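Local coordinates for IWS1 (Encephalitozoon cuniculi, PDB 2XPP), which probably acts as a transcription factor in RNA polymerase II regulation and belongs to the Spt6-binding IWS1 family, at residues 53-56 and 57-61; 110-113 and 114-117. One frame throughout, in Å; residues are numbered along the deposited sequence.

Interaction 1: residues 53-56 and 57-61; sequences LQES and LLDEG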
ATOM      1  N   LEU A  53     -17.621   0.816   4.043  1.00 20.28           N
ATOM      2  CA  LEU A  53     -17.013   1.238   2.760  1.00 20.29           C
ATOM      3  C   LEU A  53     -16.042   0.214   2.173  1.00 19.64           C
ATOM      4  O   LEU A  53     -15.616   0.314   1.001  1.00 18.64           O
ATOM      5  CB  LEU A  53     -16.256   2.545   2.916  1.00 20.57           C
ATOM      6  CG  LEU A  53     -16.978   3.867   3.085  1.00 24.31           C
ATOM      7  CD1 LEU A  53     -15.893   4.939   3.155  1.00 24.55           C
ATOM      8  CD2 LEU A  53     -17.907   4.117   1.918  1.00 23.29           C
ATOM      9  N   GLN A  54     -15.662  -0.770   2.986  1.00 19.29           N
ATOM     10  CA  GLN A  54     -14.472  -1.566   2.659  1.00 19.85           C
ATOM     11  C   GLN A  54     -14.528  -2.283   1.325  1.00 18.51           C
ATOM     12  O   GLN A  54     -13.565  -2.229   0.520  1.00 17.52           O
ATOM     13  CB  GLN A  54     -14.160  -2.586   3.767  1.00 20.57           C
ATOM     14  CG  GLN A  54     -12.825  -3.296   3.504  1.00 23.02           C
ATOM     15  CD  GLN A  54     -12.332  -4.057   4.714  1.00 25.59           C
ATOM     16  OE1 GLN A  54     -12.359  -5.295   4.713  1.00 23.81           O
ATOM     17  NE2 GLN A  54     -11.932  -3.316   5.791  1.00 22.10           N
ATOM     18  N   GLU A  55     -15.616  -3.003   1.092  1.00 19.91           N
ATOM     19  CA  GLU A  55     -15.703  -3.767  -0.141  1.00 21.30           C
ATOM     20  C   GLU A  55     -15.728  -2.881  -1.369  1.00 20.73           C
ATOM     21  O   GLU A  55     -15.142  -3.236  -2.373  1.00 20.66           O
ATOM     22  CB  GLU A  55     -16.934  -4.646  -0.161  1.00 22.88           C
ATOM     23  CG  GLU A  55     -16.761  -5.957   0.597  1.00 27.58           C
ATOM     24  CD  GLU A  55     -15.554  -6.781   0.102  1.00 31.02           C
ATOM     25  OE1 GLU A  55     -15.564  -7.298  -1.037  1.00 34.12           O
ATOM     26  OE2 GLU A  55     -14.598  -6.902   0.872  1.00 34.10           O
ATOM     27  N   SER A  56     -16.450  -1.762  -1.291  1.00 20.13           N
ATOM     28  CA  SER A  56     -16.502  -0.810  -2.401  1.00 20.86           C
ATOM     29  C   SER A  56     -15.129  -0.235  -2.667  1.00 18.89           C
ATOM     30  O   SER A  56     -14.709  -0.120  -3.819  1.00 19.26           O
ATOM     31  CB  SER A  56     -17.451   0.346  -2.111  1.00 21.11           C
ATOM     32  OG  SER A  56     -18.778  -0.100  -2.052  1.00 27.11           O
ATOM     33  N   LEU A  57     -14.398   0.118  -1.599  1.00 16.92           N
ATOM     34  CA  LEU A  57     -13.049   0.630  -1.746  1.00 16.06           C
ATOM     35  C   LEU A  57     -12.136  -0.403  -2.449  1.00 15.32           C
ATOM     36  O   LEU A  57     -11.384  -0.050  -3.374  1.00 15.37           O
ATOM     37  CB  LEU A  57     -12.485   1.067  -0.381  1.00 14.99           C
ATOM     38  CG  LEU A  57     -13.077   2.334   0.216  1.00 15.10           C
ATOM     39  CD1 LEU A  57     -12.630   2.413   1.662  1.00 17.63           C
ATOM     40  CD2 LEU A  57     -12.630   3.578  -0.550  1.00 16.47           C
ATOM     41  N   LEU A  58     -12.225  -1.666  -2.046  1.00 17.00           N
ATOM     42  CA  LEU A  58     -11.360  -2.698  -2.618  1.00 16.38           C
ATOM     43  C   LEU A  58     -11.750  -2.904  -4.086  1.00 17.35           C
ATOM     44  O   LEU A  58     -10.873  -2.998  -4.955  1.00 17.78           O
ATOM     45  CB  LEU A  58     -11.491  -4.006  -1.842  1.00 16.49           C
ATOM     46  CG  LEU A  58     -10.869  -3.984  -0.447  1.00 13.85           C
ATOM     47  CD1 LEU A  58     -11.224  -5.258   0.317  1.00 18.09           C
ATOM     48  CD2 LEU A  58      -9.296  -3.798  -0.577  1.00 15.85           C
ATOM     49  N   ASP A  59     -13.065  -2.931  -4.349  1.00 19.78           N
ATOM     50  CA  ASP A  59     -13.609  -3.106  -5.709  1.00 20.73           C
ATOM     51  C   ASP A  59     -13.191  -1.962  -6.641  1.00 20.75           C
ATOM     52  O   ASP A  59     -13.003  -2.176  -7.860  1.00 20.85           O
ATOM     53  CB  ASP A  59     -15.141  -3.202  -5.702  1.00 22.12           C
ATOM     54  CG  ASP A  59     -15.654  -4.543  -5.222  1.00 26.01           C
ATOM     55  OD1 ASP A  59     -14.843  -5.470  -5.024  1.00 26.56           O
ATOM     56  OD2 ASP A  59     -16.896  -4.689  -5.070  1.00 28.26           O
ATOM     57  N   GLU A  60     -13.067  -0.758  -6.084  1.00 19.60           N
ATOM     58  CA  GLU A  60     -12.669   0.399  -6.848  1.00 19.62           C
ATOM     59  C   GLU A  60     -11.157   0.583  -6.933  1.00 17.92           C
ATOM     60  O   GLU A  60     -10.692   1.611  -7.434  1.00 18.08           O
ATOM     61  CB  GLU A  60     -13.355   1.678  -6.357  1.00 19.57           C
ATOM     62  CG  GLU A  60     -14.878   1.722  -6.682  1.00 24.95           C
ATOM     63  CD  GLU A  60     -15.215   1.525  -8.181  1.00 26.27           C
ATOM     64  OE1 GLU A  60     -14.792   2.353  -9.023  1.00 26.89           O
ATOM     65  OE2 GLU A  60     -15.911   0.542  -8.530  1.00 28.39           O
ATOM     66  N   GLY A  61     -10.397  -0.408  -6.455  1.00 17.62           N
ATOM     67  CA  GLY A  61      -8.917  -0.413  -6.640  1.00 17.55           C
ATOM     68  C   GLY A  61      -8.167   0.493  -5.682  1.00 17.34           C
ATOM     69  O   GLY A  61      -7.067   0.979  -5.990  1.00 16.00           O
TER
HETATM   70  O   HOH W   1     -13.890  -6.887  -3.163  1.00 34.56           O
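Leu53 and Leu57 meet one helical turn apart, the CD1 branch of Leu57 lying against CB of Leu53 at 3.8 Å. Leu57 CG stands beside its own backbone N and anti to its carbonyl carbon (chi1 -72°), which lays the side chain back over the Leu53 carbonyl. Next round the turn, the extended Gln54 runs alongside Leu58, both pointing the same way, with Gln54 CG 4.1 Å from Leu58 CD1. The acidic pair Glu55 and Asp59 would probably repel, their OE1 and OD1 atoms being 4.4 Å apart, but one water donates to both oxygens and bridges them. Beneath the side chains, four successive i to i+4 backbone bonds carry the turn; the first, Leu57 N to Leu53 O, is 2.9 Å long, and the last, Glu60 N to Ser56 O, is the most bent at 142°. Farther out, Gln54 OE1 accepts from Lys95 N, Glu60 OE1 pairs with Arg11 of helix 5-30, and Leu57 and Leu58 pack on Ile62 and Leu63. The chain leaves helical geometry at Glu60, and Gly61, with positive phi, sends its N to Leu58 O while Ile62 N reaches Leu57 O: a Schellman motif closing helix 54-59.

Interaction 2: residues 110-113 and 114-117; sequences VYFY and SINP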
ATOM      1  N   VAL A 110       4.799  -3.667   0.227  1.00 12.36           N
ATOM      2  CA  VAL A 110       4.819  -4.191   1.599  1.00 12.98           C
ATOM      3  C   VAL A 110       5.984  -5.167   1.785  1.00 13.78           C
ATOM      4  O   VAL A 110       6.644  -5.139   2.835  1.00 15.20           O
ATOM      5  CB  VAL A 110       3.466  -4.822   1.980  1.00 12.24           C
ATOM      6  CG1 VAL A 110       3.559  -5.508   3.387  1.00 14.29           C
ATOM      7  CG2 VAL A 110       2.340  -3.716   1.927  1.00 13.17           C
ATOM      8  N   TYR A 111       6.243  -5.995   0.752  1.00 15.03           N
ATOM      9  CA  TYR A 111       7.370  -6.890   0.785  1.00 16.62           C
ATOM     10  C   TYR A 111       8.664  -6.079   0.971  1.00 17.48           C
ATOM     11  O   TYR A 111       9.532  -6.444   1.797  1.00 18.08           O
ATOM     12  CB  TYR A 111       7.413  -7.827  -0.432  1.00 16.79           C
ATOM     13  CG  TYR A 111       8.556  -8.800  -0.275  1.00 20.92           C
ATOM     14  CD1 TYR A 111       8.429  -9.924   0.555  1.00 27.46           C
ATOM     15  CD2 TYR A 111       9.801  -8.525  -0.854  1.00 24.30           C
ATOM     16  CE1 TYR A 111       9.495 -10.793   0.750  1.00 29.47           C
ATOM     17  CE2 TYR A 111      10.880  -9.382  -0.659  1.00 26.97           C
ATOM     18  CZ  TYR A 111      10.711 -10.519   0.130  1.00 31.18           C
ATOM     19  OH  TYR A 111      11.778 -11.383   0.305  1.00 35.90           O
ATOM     20  N   PHE A 112       8.784  -4.962   0.228  1.00 15.26           N
ATOM     21  CA  PHE A 112       9.975  -4.156   0.380  1.00 16.71           C
ATOM     22  C   PHE A 112      10.124  -3.622   1.819  1.00 16.08           C
ATOM     23  O   PHE A 112      11.226  -3.628   2.387  1.00 17.42           O
ATOM     24  CB  PHE A 112      10.002  -3.006  -0.636  1.00 15.56           C
ATOM     25  CG  PHE A 112      11.184  -2.093  -0.427  1.00 17.42           C
ATOM     26  CD1 PHE A 112      12.499  -2.556  -0.644  1.00 19.58           C
ATOM     27  CD2 PHE A 112      10.976  -0.825   0.041  1.00 17.05           C
ATOM     28  CE1 PHE A 112      13.614  -1.696  -0.408  1.00 19.49           C
ATOM     29  CE2 PHE A 112      12.062   0.030   0.289  1.00 15.83           C
ATOM     30  CZ  PHE A 112      13.359  -0.406   0.077  1.00 18.92           C
ATOM     31  N   TYR A 113       9.016  -3.201   2.423  1.00 15.92           N
ATOM     32  CA  TYR A 113       9.072  -2.692   3.780  1.00 15.44           C
ATOM     33  C   TYR A 113       9.610  -3.771   4.703  1.00 17.29           C
ATOM     34  O   TYR A 113      10.353  -3.445   5.642  1.00 17.73           O
ATOM     35  CB  TYR A 113       7.702  -2.252   4.260  1.00 14.91           C
ATOM     36  CG  TYR A 113       7.302  -0.841   3.836  1.00 13.54           C
ATOM     37  CD1 TYR A 113       6.597  -0.021   4.733  1.00 14.43           C
ATOM     38  CD2 TYR A 113       7.598  -0.326   2.554  1.00 14.68           C
ATOM     39  CE1 TYR A 113       6.194   1.294   4.369  1.00 15.45           C
ATOM     40  CE2 TYR A 113       7.207   1.004   2.195  1.00 14.55           C
ATOM     41  CZ  TYR A 113       6.522   1.786   3.119  1.00 15.62           C
ATOM     42  OH  TYR A 113       6.111   3.068   2.824  1.00 12.75           O
ATOM     43  N   SER A 114       9.233  -5.027   4.449  1.00 17.67           N
ATOM     44  CA  SER A 114       9.619  -6.145   5.323  1.00 20.38           C
ATOM     45  C   SER A 114      11.115  -6.456   5.248  1.00 23.71           C
ATOM     46  O   SER A 114      11.651  -7.124   6.144  1.00 24.69           O
ATOM     47  CB  SER A 114       8.784  -7.406   5.042  1.00 20.50           C
ATOM     48  OG  SER A 114       9.149  -8.111   3.836  1.00 21.39           O
ATOM     49  N   ILE A 115      11.787  -5.973   4.201  1.00 23.53           N
ATOM     50  CA  ILE A 115      13.213  -6.309   4.001  1.00 26.75           C
ATOM     51  C   ILE A 115      14.140  -5.097   3.975  1.00 27.94           C
ATOM     52  O   ILE A 115      15.378  -5.244   3.926  1.00 31.20           O
ATOM     53  CB  ILE A 115      13.426  -7.190   2.751  1.00 26.28           C
ATOM     54  CG1 ILE A 115      13.026  -6.440   1.471  1.00 25.48           C
ATOM     55  CG2 ILE A 115      12.655  -8.515   2.876  1.00 27.72           C
ATOM     56  CD1 ILE A 115      13.646  -7.017   0.209  1.00 31.50           C
ATOM     57  N   ASN A 116      13.562  -3.904   4.034  1.00 27.25           N
ATOM     58  CA  ASN A 116      14.329  -2.659   3.898  1.00 28.60           C
ATOM     59  C   ASN A 116      15.231  -2.435   5.118  1.00 30.44           C
ATOM     60  O   ASN A 116      14.721  -2.242   6.211  1.00 30.56           O
ATOM     61  CB  ASN A 116      13.355  -1.489   3.707  1.00 26.62           C
ATOM     62  CG  ASN A 116      14.045  -0.141   3.637  1.00 27.08           C
ATOM     63  OD1 ASN A 116      15.289  -0.049   3.690  1.00 30.58           O
ATOM     64  ND2 ASN A 116      13.254   0.909   3.520  1.00 28.11           N
ATOM     65  N   PRO A 117      16.580  -2.437   4.938  1.00 33.26           N
ATOM     66  CA  PRO A 117      17.432  -2.286   6.137  1.00 34.92           C
ATOM     67  C   PRO A 117      17.329  -0.928   6.833  1.00 35.18           C
ATOM     68  O   PRO A 117      17.574  -0.823   8.048  1.00 36.83           O
ATOM     69  CB  PRO A 117      18.858  -2.543   5.622  1.00 36.88           C
ATOM     70  CG  PRO A 117      18.778  -2.487   4.138  1.00 36.70           C
ATOM     71  CD  PRO A 117      17.353  -2.780   3.735  1.00 33.12           C
TER
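Ser114 OG donates to Tyr111 O at 2.7 Å, the tight point where helix 106-115 runs out. The hydroxyl sits between its own backbone N and carbonyl carbon (chi1 75°), which turns it back onto the preceding turn and also places OG over one face of the Tyr111 ring, 3.8 Å from CD1. The same carbonyl takes a weak bond from Ser114 N, whose better partner is Val110 O at 3.1 Å. Packing is also close where Asn116 crosses the Phe112 ring: its CB makes a CH-pi contact over the face, 4.0 Å from the centroid. The amide follows, its plane only 25° from that of the ring. Asn116 ND2 is 3.6 Å from Phe112 CE2, and Asn116 OD1 turns to Lys118 N, a bond that holds the amide in place. Tyr113, on the inner side, wedges among helices 81-92 and 121-138, its OH bonded to Leu70 O.

The looser side belongs to exposed Ile115, whose CD1 slants against Tyr111 CE2 at 3.7 Å. The chain of another protein packs on Tyr111, Phe112 and Asn116. Phe112 O takes an i to i+3 bond from Ile115 N, above the carbonyl plane, and a weak i to i+4 bond from Asn116 N. Regular helical bonding thus gives out where one short side-chain-to-backbone bond and CH-pi packing hold the last turn.

Interactions 1 and 2 are both helix ends, but they lie on opposite sides of the chain's centre, their centres about 25 Å apart and their nearest atoms about 12 Å apart. They share no helix: residues 53-61 span the short helix 54-59, which leans on helix 5-30, and the turn that ends it, whereas residues 110-117 run off the end of helix 106-115, set among helices 81-92 and 121-138. Interaction 2 is the more buried and relies on aromatic rings and a serine hydroxyl; interaction 1, partly buried, mixes leucine packing with a water-bridged acidic pair. The first ends in a glycine turn, the second in an asparagine beside a surface touched by another protein.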